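Local coordinates for hypothetical protein (PDB 4EPS), which is probably a component of the tip of fimbriae, surface filaments of Bacteroides ovatus that mediate cell adhesion and biofilm formation, at residues Phe40-Phe49 with Asn61-Trp72; Asn11-Ile22 with Gly147-His157. All blocks are in the same frame, centred on the assembly; numbering follows the deposited sequence. Where two conformers were deposited one is given.

In the fold
The two contacts are neighbours, their centres about 11 Å apart. Interaction 2 begins first, at Asn11-Ile22 in the predicted propeptide, and is completed only at Gly147-His157, so both segments of interaction 1 fall between its two halves in sequence; these three later segments belong to the fimbrillin-like family region. Interaction 1 belongs to the hairpin of strands 45-52 and 55-67; interaction 2 lays strand 14-19 parallel to the start of the long strand 148-174. They meet through apolar side chains: Leu48 CD1 lies 3.3 Å from Phe153 CZ, and Phe65 packs on Leu15 and Trp72 on Val17. A local hairpin and a pairing of distant strands thus bury their inner faces against each other in one core.

Interaction 1. Residues Phe40-Phe49 with Asn61-Trp72; sequences FTQGDQIGLF and NNMPFTFNGSSW
Gln45 NE2 donates to Thr66 OG1 over 2.8 Å, with the hydroxyl oxygen close to the amide plane, and the two side chains run side by side on one face of the hairpin. The backbone ladder is antiparallel: Ile46 and Phe65 exchange a pair of N-H...O bonds, as do Leu48 and Met63 (a selenomethionine). At the bulged end Asn62 and Met63 both face Leu48, a G1 beta bulge, and Asn62 OD1 and ND2 hydrogen-bond to Tyr91 OH and Gln95 O outside the hairpin. At the other end a type II turn runs from Thr41 to Asp44; Gly43 N bonds Phe67 O, and Asp44 O receives Phe67 N. Asp44 OD2 also accepts Thr41 N from above the carboxylate plane, bracing the turn.

Trp72 makes the main apolar contact. Its six-membered ring presents an edge to the face of Phe40, in the conformer described here, as a T-shaped pair with centroids 5.4 Å apart and planes at 78°. Ile46 reaches the same indole with CG2, 3.7 Å from Trp72 CH2; its CG1, between backbone N and carbonyl carbon (chi1 61°), touches both the indole and Phe65 CB, 3.8 Å from the latter. Farther along, Leu48 CD2 meets Phe65 CE1 at 3.7 Å, while Asn62 N lies over one face of Phe49. The hairpin is therefore two-sided: the face with Gln45 and Thr66 carries a side-chain hydrogen bond, whereas that with Ile46, Leu48 and Phe65 is apolar and packs against Val17, Leu15 and Phe153.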
loop_
_atom_site.group_PDB
_atom_site.type_symbol
_atom_site.label_atom_id
_atom_site.label_comp_id
_atom_site.label_asym_id
_atom_site.label_seq_id
_atom_site.Cartn_x
_atom_site.Cartn_y
_atom_site.Cartn_z
ATOM N N PHE A 40 4.756 5.574 -42.628
ATOM C CA PHE A 40 4.342 4.898 -43.871
ATOM C C PHE A 40 4.481 3.369 -43.707
ATOM O O PHE A 40 5.169 2.894 -42.808
ATOM C CB PHE A 40 5.072 5.410 -45.134
ATOM C CG PHE A 40 4.850 6.888 -45.377
ATOM C CD1 PHE A 40 3.646 7.350 -45.897
ATOM C CD2 PHE A 40 5.843 7.814 -45.077
ATOM C CE1 PHE A 40 3.433 8.719 -46.100
ATOM C CE2 PHE A 40 5.636 9.181 -45.298
ATOM C CZ PHE A 40 4.430 9.622 -45.800
ATOM N N THR A 41 3.779 2.614 -44.544
ATOM C CA THR A 41 3.741 1.153 -44.457
ATOM C C THR A 41 3.661 0.564 -45.859
ATOM O O THR A 41 3.282 1.268 -46.799
ATOM C CB THR A 41 2.555 0.740 -43.547
ATOM O OG1 THR A 41 2.602 -0.669 -43.322
ATOM C CG2 THR A 41 1.198 1.141 -44.111
ATOM N N GLN A 42 3.999 -0.736 -46.004
ATOM C CA GLN A 42 3.949 -1.402 -47.311
ATOM C C GLN A 42 2.581 -1.207 -47.964
ATOM O O GLN A 42 1.561 -1.445 -47.314
ATOM C CB GLN A 42 4.262 -2.904 -47.183
ATOM C CG GLN A 42 4.432 -3.530 -48.569
ATOM C CD GLN A 42 4.726 -4.998 -48.538
ATOM O OE1 GLN A 42 4.416 -5.690 -47.564
ATOM N NE2 GLN A 42 5.280 -5.502 -49.640
ATOM N N GLY A 43 2.571 -0.753 -49.212
ATOM C CA GLY A 43 1.316 -0.540 -49.924
ATOM C C GLY A 43 0.902 0.914 -50.040
ATOM O O GLY A 43 0.144 1.248 -50.939
ATOM N N ASP A 44 1.416 1.802 -49.160
ATOM C CA ASP A 44 1.144 3.253 -49.266
ATOM C C ASP A 44 1.608 3.766 -50.600
ATOM O O ASP A 44 2.660 3.335 -51.076
ATOM C CB ASP A 44 1.883 4.013 -48.150
ATOM C CG ASP A 44 1.159 4.013 -46.821
ATOM O OD1 ASP A 44 -0.086 3.872 -46.821
ATOM O OD2 ASP A 44 1.826 4.185 -45.790
ATOM N N GLN A 45 0.830 4.678 -51.222
ATOM C CA GLN A 45 1.200 5.250 -52.508
ATOM C C GLN A 45 1.131 6.744 -52.497
ATOM O O GLN A 45 0.232 7.324 -51.888
ATOM C CB GLN A 45 0.302 4.737 -53.647
ATOM C CG GLN A 45 0.451 3.249 -53.945
ATOM C CD GLN A 45 -0.319 2.885 -55.192
ATOM O OE1 GLN A 45 -1.526 3.127 -55.283
ATOM N NE2 GLN A 45 0.375 2.343 -56.196
ATOM N N ILE A 46 2.079 7.359 -53.199
ATOM C CA ILE A 46 2.174 8.794 -53.411
ATOM C C ILE A 46 2.089 9.065 -54.899
ATOM O O ILE A 46 2.360 8.183 -55.707
ATOM C CB ILE A 46 3.468 9.414 -52.801
ATOM C CG1 ILE A 46 4.753 8.818 -53.442
ATOM C CG2 ILE A 46 3.459 9.328 -51.256
ATOM C CD1 ILE A 46 5.902 9.682 -53.341
ATOM N N GLY A 47 1.746 10.288 -55.245
ATOM C CA GLY A 47 1.726 10.728 -56.627
ATOM C C GLY A 47 2.785 11.793 -56.800
ATOM O O GLY A 47 2.941 12.665 -55.938
ATOM N N LEU A 48 3.490 11.760 -57.917
ATOM C CA LEU A 48 4.540 12.740 -58.192
ATOM C C LEU A 48 4.214 13.599 -59.428
ATOM O O LEU A 48 3.747 13.070 -60.439
ATOM C CB LEU A 48 5.861 11.974 -58.412
ATOM C CG LEU A 48 7.118 12.805 -58.734
ATOM C CD1 LEU A 48 7.529 13.674 -57.553
ATOM C CD2 LEU A 48 8.278 11.912 -59.086
ATOM N N PHE A 49 4.548 14.902 -59.357
ATOM C CA PHE A 49 4.427 15.870 -60.455
ATOM C C PHE A 49 5.736 16.626 -60.666
ATOM O O PHE A 49 6.405 16.989 -59.691
ATOM C CB PHE A 49 3.326 16.903 -60.169
ATOM C CG PHE A 49 1.917 16.371 -60.120
ATOM C CD1 PHE A 49 1.374 15.900 -58.926
ATOM C CD2 PHE A 49 1.096 16.422 -61.250
ATOM C CE1 PHE A 49 0.058 15.430 -58.876
ATOM C CE2 PHE A 49 -0.224 15.962 -61.196
ATOM C CZ PHE A 49 -0.734 15.462 -60.015
ATOM N N ASN A 61 3.422 13.208 -64.518
ATOM C CA ASN A 61 2.120 13.799 -64.269
ATOM C C ASN A 61 1.304 12.815 -63.464
ATOM O O ASN A 61 0.788 11.844 -64.018
ATOM C CB ASN A 61 1.445 14.152 -65.622
ATOM C CG ASN A 61 0.179 14.969 -65.510
ATOM O OD1 ASN A 61 -0.434 15.086 -64.450
ATOM N ND2 ASN A 61 -0.238 15.565 -66.611
ATOM N N ASN A 62 1.252 13.021 -62.122
ATOM C CA ASN A 62 0.561 12.121 -61.197
ATOM C C ASN A 62 1.155 10.713 -61.293
ATOM O O ASN A 62 0.434 9.728 -61.383
ATOM C CB ASN A 62 -0.967 12.110 -61.421
ATOM C CG ASN A 62 -1.696 11.497 -60.270
ATOM O OD1 ASN A 62 -1.244 11.583 -59.128
ATOM N ND2 ASN A 62 -2.799 10.802 -60.540
HETATM N N MSE A 63 2.486 10.624 -61.291
HETATM C CA MSE A 63 3.166 9.342 -61.385
HETATM C C MSE A 63 3.138 8.632 -60.025
HETATM O O MSE A 63 3.569 9.218 -59.027
HETATM C CB MSE A 63 4.594 9.549 -61.887
HETATM C CG MSE A 63 5.318 8.261 -62.197
HETATM SE SE MSE A 63 7.176 8.627 -62.736
HETATM C CE MSE A 63 6.918 9.800 -63.908
ATOM N N PRO A 64 2.628 7.382 -59.968
ATOM C CA PRO A 64 2.528 6.703 -58.668
ATOM C C PRO A 64 3.812 6.007 -58.220
ATOM O O PRO A 64 4.509 5.380 -59.022
ATOM C CB PRO A 64 1.424 5.664 -58.889
ATOM C CG PRO A 64 1.496 5.338 -60.381
ATOM C CD PRO A 64 2.032 6.574 -61.069
ATOM N N PHE A 65 4.079 6.080 -56.917
ATOM C CA PHE A 65 5.182 5.373 -56.273
ATOM C C PHE A 65 4.631 4.657 -55.072
ATOM O O PHE A 65 3.842 5.246 -54.340
ATOM C CB PHE A 65 6.326 6.331 -55.885
ATOM C CG PHE A 65 7.096 6.797 -57.085
ATOM C CD1 PHE A 65 6.690 7.919 -57.801
ATOM C CD2 PHE A 65 8.178 6.064 -57.564
ATOM C CE1 PHE A 65 7.377 8.324 -58.950
ATOM C CE2 PHE A 65 8.854 6.468 -58.718
ATOM C CZ PHE A 65 8.460 7.603 -59.389
ATOM N N THR A 66 5.032 3.399 -54.861
ATOM C CA THR A 66 4.542 2.556 -53.779
ATOM C C THR A 66 5.661 2.220 -52.790
ATOM O O THR A 66 6.773 1.866 -53.207
ATOM C CB THR A 66 3.928 1.257 -54.384
ATOM O OG1 THR A 66 3.018 1.631 -55.413
ATOM C CG2 THR A 66 3.216 0.394 -53.353
ATOM N N PHE A 67 5.364 2.348 -51.489
ATOM C CA PHE A 67 6.325 2.011 -50.448
ATOM C C PHE A 67 6.257 0.492 -50.231
ATOM O O PHE A 67 5.154 -0.049 -50.161
ATOM C CB PHE A 67 6.033 2.779 -49.147
ATOM C CG PHE A 67 7.128 2.671 -48.101
ATOM C CD1 PHE A 67 8.370 3.272 -48.304
ATOM C CD2 PHE A 67 6.882 2.064 -46.875
ATOM C CE1 PHE A 67 9.363 3.220 -47.323
ATOM C CE2 PHE A 67 7.878 2.022 -45.885
ATOM C CZ PHE A 67 9.106 2.602 -46.118
ATOM N N ASN A 68 7.406 -0.196 -50.207
ATOM C CA ASN A 68 7.415 -1.660 -50.055
ATOM C C ASN A 68 7.791 -2.081 -48.629
ATOM O O ASN A 68 8.022 -3.258 -48.384
ATOM C CB ASN A 68 8.386 -2.294 -51.089
ATOM C CG ASN A 68 9.868 -2.145 -50.765
ATOM O OD1 ASN A 68 10.278 -1.383 -49.888
ATOM N ND2 ASN A 68 10.707 -2.909 -51.429
ATOM N N GLY A 69 7.875 -1.125 -47.709
ATOM C CA GLY A 69 8.282 -1.407 -46.336
ATOM C C GLY A 69 9.696 -0.933 -46.064
ATOM O O GLY A 69 10.091 -0.783 -44.907
ATOM N N SER A 70 10.463 -0.693 -47.127
ATOM C CA SER A 70 11.859 -0.241 -47.039
ATOM C C SER A 70 12.110 0.981 -47.935
ATOM O O SER A 70 12.855 1.872 -47.530
ATOM C CB SER A 70 12.827 -1.367 -47.425
ATOM O OG SER A 70 12.772 -2.409 -46.456
ATOM N N SER A 71 11.537 1.008 -49.153
ATOM C CA SER A 71 11.805 2.090 -50.101
ATOM C C SER A 71 10.618 2.349 -51.011
ATOM O O SER A 71 9.674 1.543 -51.031
ATOM C CB SER A 71 13.043 1.764 -50.942
ATOM O OG SER A 71 12.842 0.613 -51.755
ATOM N N TRP A 72 10.676 3.461 -51.773
ATOM C CA TRP A 72 9.639 3.863 -52.721
ATOM C C TRP A 72 9.990 3.372 -54.113
ATOM O O TRP A 72 11.089 3.644 -54.604
ATOM C CB TRP A 72 9.454 5.402 -52.719
ATOM C CG TRP A 72 8.945 5.900 -51.397
ATOM C CD1 TRP A 72 9.692 6.261 -50.312
ATOM C CD2 TRP A 72 7.575 5.980 -50.991
ATOM N NE1 TRP A 72 8.867 6.608 -49.270
ATOM C CE2 TRP A 72 7.561 6.440 -49.656
ATOM C CE3 TRP A 72 6.346 5.763 -51.653
ATOM C CZ2 TRP A 72 6.372 6.674 -48.957
ATOM C CZ3 TRP A 72 5.165 5.957 -50.947
ATOM C CH2 TRP A 72 5.183 6.427 -49.622
#

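Interaction 2. Residues Asn11-Ile22 with Gly147-His157; sequences NGIVLNVTDTGI and GNYSLSFQLTH
Asp19 and His157 are joined by a side-chain hydrogen bond: His157 NE2 donates to Asp19 OD2 over 2.7 Å, almost in the ring plane and on the syn side of the carboxylate, tilted 29° out of its plane. A chi1 of 177°, with CG anti to the backbone N, brings the carboxylate up to the imidazole edge. Gly21 N, bound to OD1 in an Asx turn, and Thr38 N, bound to OD2, hold the carboxylate, while bonds at both nitrogens, NE2 to Asp19 and ND1 to Asp133, fix the ring's rotation. Ile22 CG1 covers one face of that ring in a CH-pi contact, 3.5 Å from the centroid.

Backbone bonds run the length of the pairing, Val14 N to Tyr149 O at one end and Thr20 N to Leu155 O at the other. This is a parallel ladder in which strand 14-19, from the predicted propeptide, lies beside strand 148-157 of the fimbrillin-like region.

Among apolar contacts, Ile13 CG2 lies 4.0 Å from Leu151 CG; in the conformers described, Leu15 CD2 meets Leu151 CB and Val17 CG1 meets Leu155 CD1. On the other face one water links Thr18 OG1, Ser152 OG and Phe153 O. At the C-terminal end of the pairing a second water receives His157 N and donates to Gly21 O.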
loop_
_atom_site.group_PDB
_atom_site.type_symbol
_atom_site.label_atom_id
_atom_site.label_comp_id
_atom_site.label_asym_id
_atom_site.label_seq_id
_atom_site.Cartn_x
_atom_site.Cartn_y
_atom_site.Cartn_z
ATOM N N ASN A 11 21.682 6.328 -63.042
ATOM C CA ASN A 11 21.129 7.663 -63.347
ATOM C C ASN A 11 19.627 7.756 -62.943
ATOM O O ASN A 11 18.953 8.719 -63.310
ATOM C CB ASN A 11 21.330 8.045 -64.833
ATOM C CG ASN A 11 22.128 9.302 -65.086
ATOM O OD1 ASN A 11 22.133 10.252 -64.297
ATOM N ND2 ASN A 11 22.775 9.364 -66.239
ATOM N N GLY A 12 19.150 6.773 -62.166
ATOM C CA GLY A 12 17.778 6.697 -61.673
ATOM C C GLY A 12 17.603 7.454 -60.368
ATOM O O GLY A 12 18.283 7.167 -59.375
ATOM N N ILE A 13 16.689 8.434 -60.367
ATOM C CA ILE A 13 16.428 9.294 -59.214
ATOM C C ILE A 13 15.811 8.503 -58.046
ATOM O O ILE A 13 14.828 7.795 -58.220
ATOM C CB ILE A 13 15.548 10.491 -59.661
ATOM C CG1 ILE A 13 16.314 11.321 -60.733
ATOM C CG2 ILE A 13 15.128 11.365 -58.475
ATOM C CD1 ILE A 13 15.483 12.203 -61.576
ATOM N N VAL A 14 16.403 8.644 -56.863
ATOM C CA VAL A 14 15.969 8.009 -55.617
ATOM C C VAL A 14 14.940 8.938 -54.975
ATOM O O VAL A 14 15.164 10.157 -54.936
ATOM C CB VAL A 14 17.163 7.716 -54.665
ATOM C CG1 VAL A 14 16.695 7.166 -53.309
ATOM C CG2 VAL A 14 18.166 6.764 -55.319
ATOM N N LEU A 15 13.831 8.359 -54.490
ATOM C CA LEU A 15 12.753 9.107 -53.834
ATOM C C LEU A 15 12.729 8.876 -52.362
ATOM O O LEU A 15 12.725 7.722 -51.906
ATOM C CB LEU A 15 11.372 8.741 -54.386
ATOM C CG LEU A 15 11.030 8.999 -55.843
ATOM C CD1 LEU A 15 9.540 9.045 -56.000
ATOM C CD2 LEU A 15 11.582 10.316 -56.340
ATOM N N ASN A 16 12.685 9.974 -51.601
ATOM C CA ASN A 16 12.602 9.933 -50.148
ATOM C C ASN A 16 11.404 10.779 -49.739
ATOM O O ASN A 16 11.133 11.798 -50.380
ATOM C CB ASN A 16 13.912 10.411 -49.501
ATOM C CG ASN A 16 15.151 9.772 -50.087
ATOM O OD1 ASN A 16 15.420 8.582 -49.879
ATOM N ND2 ASN A 16 15.902 10.535 -50.887
ATOM N N VAL A 17 10.648 10.317 -48.744
ATOM C CA VAL A 17 9.447 10.997 -48.278
ATOM C C VAL A 17 9.487 11.101 -46.751
ATOM O O VAL A 17 9.656 10.088 -46.059
ATOM C CB VAL A 17 8.169 10.244 -48.776
ATOM C CG1 VAL A 17 6.922 10.976 -48.337
ATOM C CG2 VAL A 17 8.173 10.078 -50.303
ATOM N N THR A 18 9.356 12.326 -46.233
ATOM C CA THR A 18 9.368 12.567 -44.788
ATOM C C THR A 18 8.137 13.349 -44.383
ATOM O O THR A 18 7.849 14.379 -44.980
ATOM C CB THR A 18 10.641 13.345 -44.359
ATOM O OG1 THR A 18 11.779 12.645 -44.826
ATOM C CG2 THR A 18 10.754 13.489 -42.836
ATOM N N ASP A 19 7.451 12.889 -43.354
ATOM C CA ASP A 19 6.300 13.616 -42.806
ATOM C C ASP A 19 6.788 14.631 -41.790
ATOM O O ASP A 19 7.510 14.259 -40.873
ATOM C CB ASP A 19 5.320 12.637 -42.146
ATOM C CG ASP A 19 4.120 13.305 -41.488
ATOM O OD1 ASP A 19 3.888 14.511 -41.745
ATOM O OD2 ASP A 19 3.404 12.628 -40.757
ATOM N N THR A 20 6.379 15.896 -41.920
ATOM C CA THR A 20 6.780 16.934 -40.959
ATOM C C THR A 20 5.960 16.760 -39.657
ATOM O O THR A 20 6.318 17.337 -38.641
ATOM C CB THR A 20 6.638 18.340 -41.549
ATOM O OG1 THR A 20 5.274 18.577 -41.861
ATOM C CG2 THR A 20 7.513 18.565 -42.792
ATOM N N GLY A 21 4.871 15.991 -39.730
ATOM C CA GLY A 21 4.015 15.643 -38.595
ATOM C C GLY A 21 2.915 16.626 -38.252
ATOM O O GLY A 21 2.941 17.775 -38.690
ATOM N N ILE A 22 1.907 16.151 -37.518
ATOM C CA ILE A 22 0.804 16.967 -36.996
ATOM C C ILE A 22 1.252 17.418 -35.615
ATOM O O ILE A 22 1.460 16.574 -34.729
ATOM C CB ILE A 22 -0.544 16.209 -36.967
ATOM C CG1 ILE A 22 -0.886 15.615 -38.351
ATOM C CG2 ILE A 22 -1.678 17.114 -36.452
ATOM C CD1 ILE A 22 -2.098 14.720 -38.407
ATOM N N GLY A 147 25.415 11.451 -62.155
ATOM C CA GLY A 147 24.554 10.272 -62.095
ATOM C C GLY A 147 23.933 9.830 -60.776
ATOM O O GLY A 147 23.277 8.780 -60.767
ATOM N N ASN A 148 24.129 10.593 -59.653
ATOM C CA ASN A 148 23.569 10.268 -58.333
ATOM C C ASN A 148 22.600 11.383 -57.891
ATOM O O ASN A 148 23.039 12.421 -57.390
ATOM C CB ASN A 148 24.692 10.072 -57.307
ATOM C CG ASN A 148 24.247 9.637 -55.925
ATOM O OD1 ASN A 148 23.109 9.217 -55.700
ATOM N ND2 ASN A 148 25.158 9.711 -54.960
ATOM N N TYR A 149 21.293 11.177 -58.101
ATOM C CA TYR A 149 20.282 12.183 -57.819
ATOM C C TYR A 149 19.187 11.663 -56.921
ATOM O O TYR A 149 18.891 10.463 -56.897
ATOM C CB TYR A 149 19.684 12.688 -59.146
ATOM C CG TYR A 149 20.689 13.384 -60.035
ATOM C CD1 TYR A 149 21.484 12.663 -60.924
ATOM C CD2 TYR A 149 20.855 14.764 -59.986
ATOM C CE1 TYR A 149 22.440 13.297 -61.721
ATOM C CE2 TYR A 149 21.786 15.411 -60.801
ATOM C CZ TYR A 149 22.575 14.673 -61.667
ATOM O OH TYR A 149 23.482 15.311 -62.483
ATOM N N SER A 150 18.620 12.575 -56.132
ATOM C CA SER A 150 17.555 12.241 -55.209
ATOM C C SER A 150 16.565 13.368 -55.092
ATOM O O SER A 150 16.908 14.539 -55.317
ATOM C CB SER A 150 18.120 11.901 -53.835
ATOM O OG SER A 150 18.760 13.011 -53.233
ATOM N N LEU A 151 15.322 12.993 -54.807
ATOM C CA LEU A 151 14.202 13.873 -54.501
ATOM C C LEU A 151 13.790 13.565 -53.105
ATOM O O LEU A 151 13.421 12.411 -52.827
ATOM C CB LEU A 151 13.027 13.666 -55.454
ATOM C CG LEU A 151 13.074 14.373 -56.767
ATOM C CD1 LEU A 151 11.917 13.901 -57.633
ATOM C CD2 LEU A 151 13.050 15.920 -56.569
ATOM N N SER A 152 13.921 14.536 -52.195
ATOM C CA SER A 152 13.579 14.294 -50.798
ATOM C C SER A 152 12.474 15.268 -50.410
ATOM O O SER A 152 12.698 16.484 -50.331
ATOM C CB SER A 152 14.823 14.407 -49.915
ATOM O OG SER A 152 14.518 14.147 -48.561
ATOM N N PHE A 153 11.256 14.738 -50.292
ATOM C CA PHE A 153 10.075 15.546 -50.017
ATOM C C PHE A 153 9.778 15.671 -48.547
ATOM O O PHE A 153 9.904 14.703 -47.783
ATOM C CB PHE A 153 8.843 14.932 -50.699
ATOM C CG PHE A 153 8.896 14.942 -52.205
ATOM C CD1 PHE A 153 8.601 16.098 -52.919
ATOM C CD2 PHE A 153 9.293 13.808 -52.911
ATOM C CE1 PHE A 153 8.665 16.113 -54.313
ATOM C CE2 PHE A 153 9.359 13.830 -54.314
ATOM C CZ PHE A 153 9.061 14.988 -54.993
ATOM N N GLN A 154 9.311 16.858 -48.166
ATOM C CA GLN A 154 8.768 17.137 -46.831
ATOM C C GLN A 154 7.247 17.248 -47.027
ATOM O O GLN A 154 6.813 18.135 -47.766
ATOM C CB GLN A 154 9.346 18.457 -46.247
ATOM C CG GLN A 154 10.855 18.454 -46.003
ATOM C CD GLN A 154 11.249 17.563 -44.865
ATOM O OE1 GLN A 154 10.507 17.371 -43.907
ATOM N NE2 GLN A 154 12.370 16.906 -45.000
ATOM N N LEU A 155 6.456 16.363 -46.415
ATOM C CA LEU A 155 4.982 16.399 -46.539
ATOM C C LEU A 155 4.350 17.010 -45.322
ATOM O O LEU A 155 4.795 16.726 -44.202
ATOM C CB LEU A 155 4.380 14.994 -46.738
ATOM C CG LEU A 155 4.863 14.139 -47.918
ATOM C CD1 LEU A 155 4.037 12.864 -47.995
ATOM C CD2 LEU A 155 4.769 14.902 -49.264
ATOM N N THR A 156 3.306 17.835 -45.524
ATOM C CA THR A 156 2.567 18.431 -44.411
ATOM C C THR A 156 1.101 17.950 -44.524
ATOM O O THR A 156 0.585 17.824 -45.632
ATOM C CB THR A 156 2.750 19.964 -44.431
ATOM O OG1 THR A 156 4.149 20.257 -44.487
ATOM C CG2 THR A 156 2.166 20.650 -43.215
ATOM N N HIS A 157 0.456 17.687 -43.390
ATOM C CA HIS A 157 -0.940 17.236 -43.323
ATOM C C HIS A 157 -1.850 18.423 -43.605
ATOM O O HIS A 157 -1.657 19.514 -43.024
ATOM C CB HIS A 157 -1.239 16.614 -41.949
ATOM C CG HIS A 157 -0.482 15.349 -41.684
ATOM N ND1 HIS A 157 -1.088 14.115 -41.801
ATOM C CD2 HIS A 157 0.814 15.170 -41.331
ATOM C CE1 HIS A 157 -0.165 13.223 -41.461
ATOM N NE2 HIS A 157 1.002 13.811 -41.184
HETATM O O HOH W 1 20.561 8.832 -59.786
HETATM O O HOH W 2 12.373 13.197 -47.358
HETATM O O HOH W 3 1.659 18.635 -40.915
#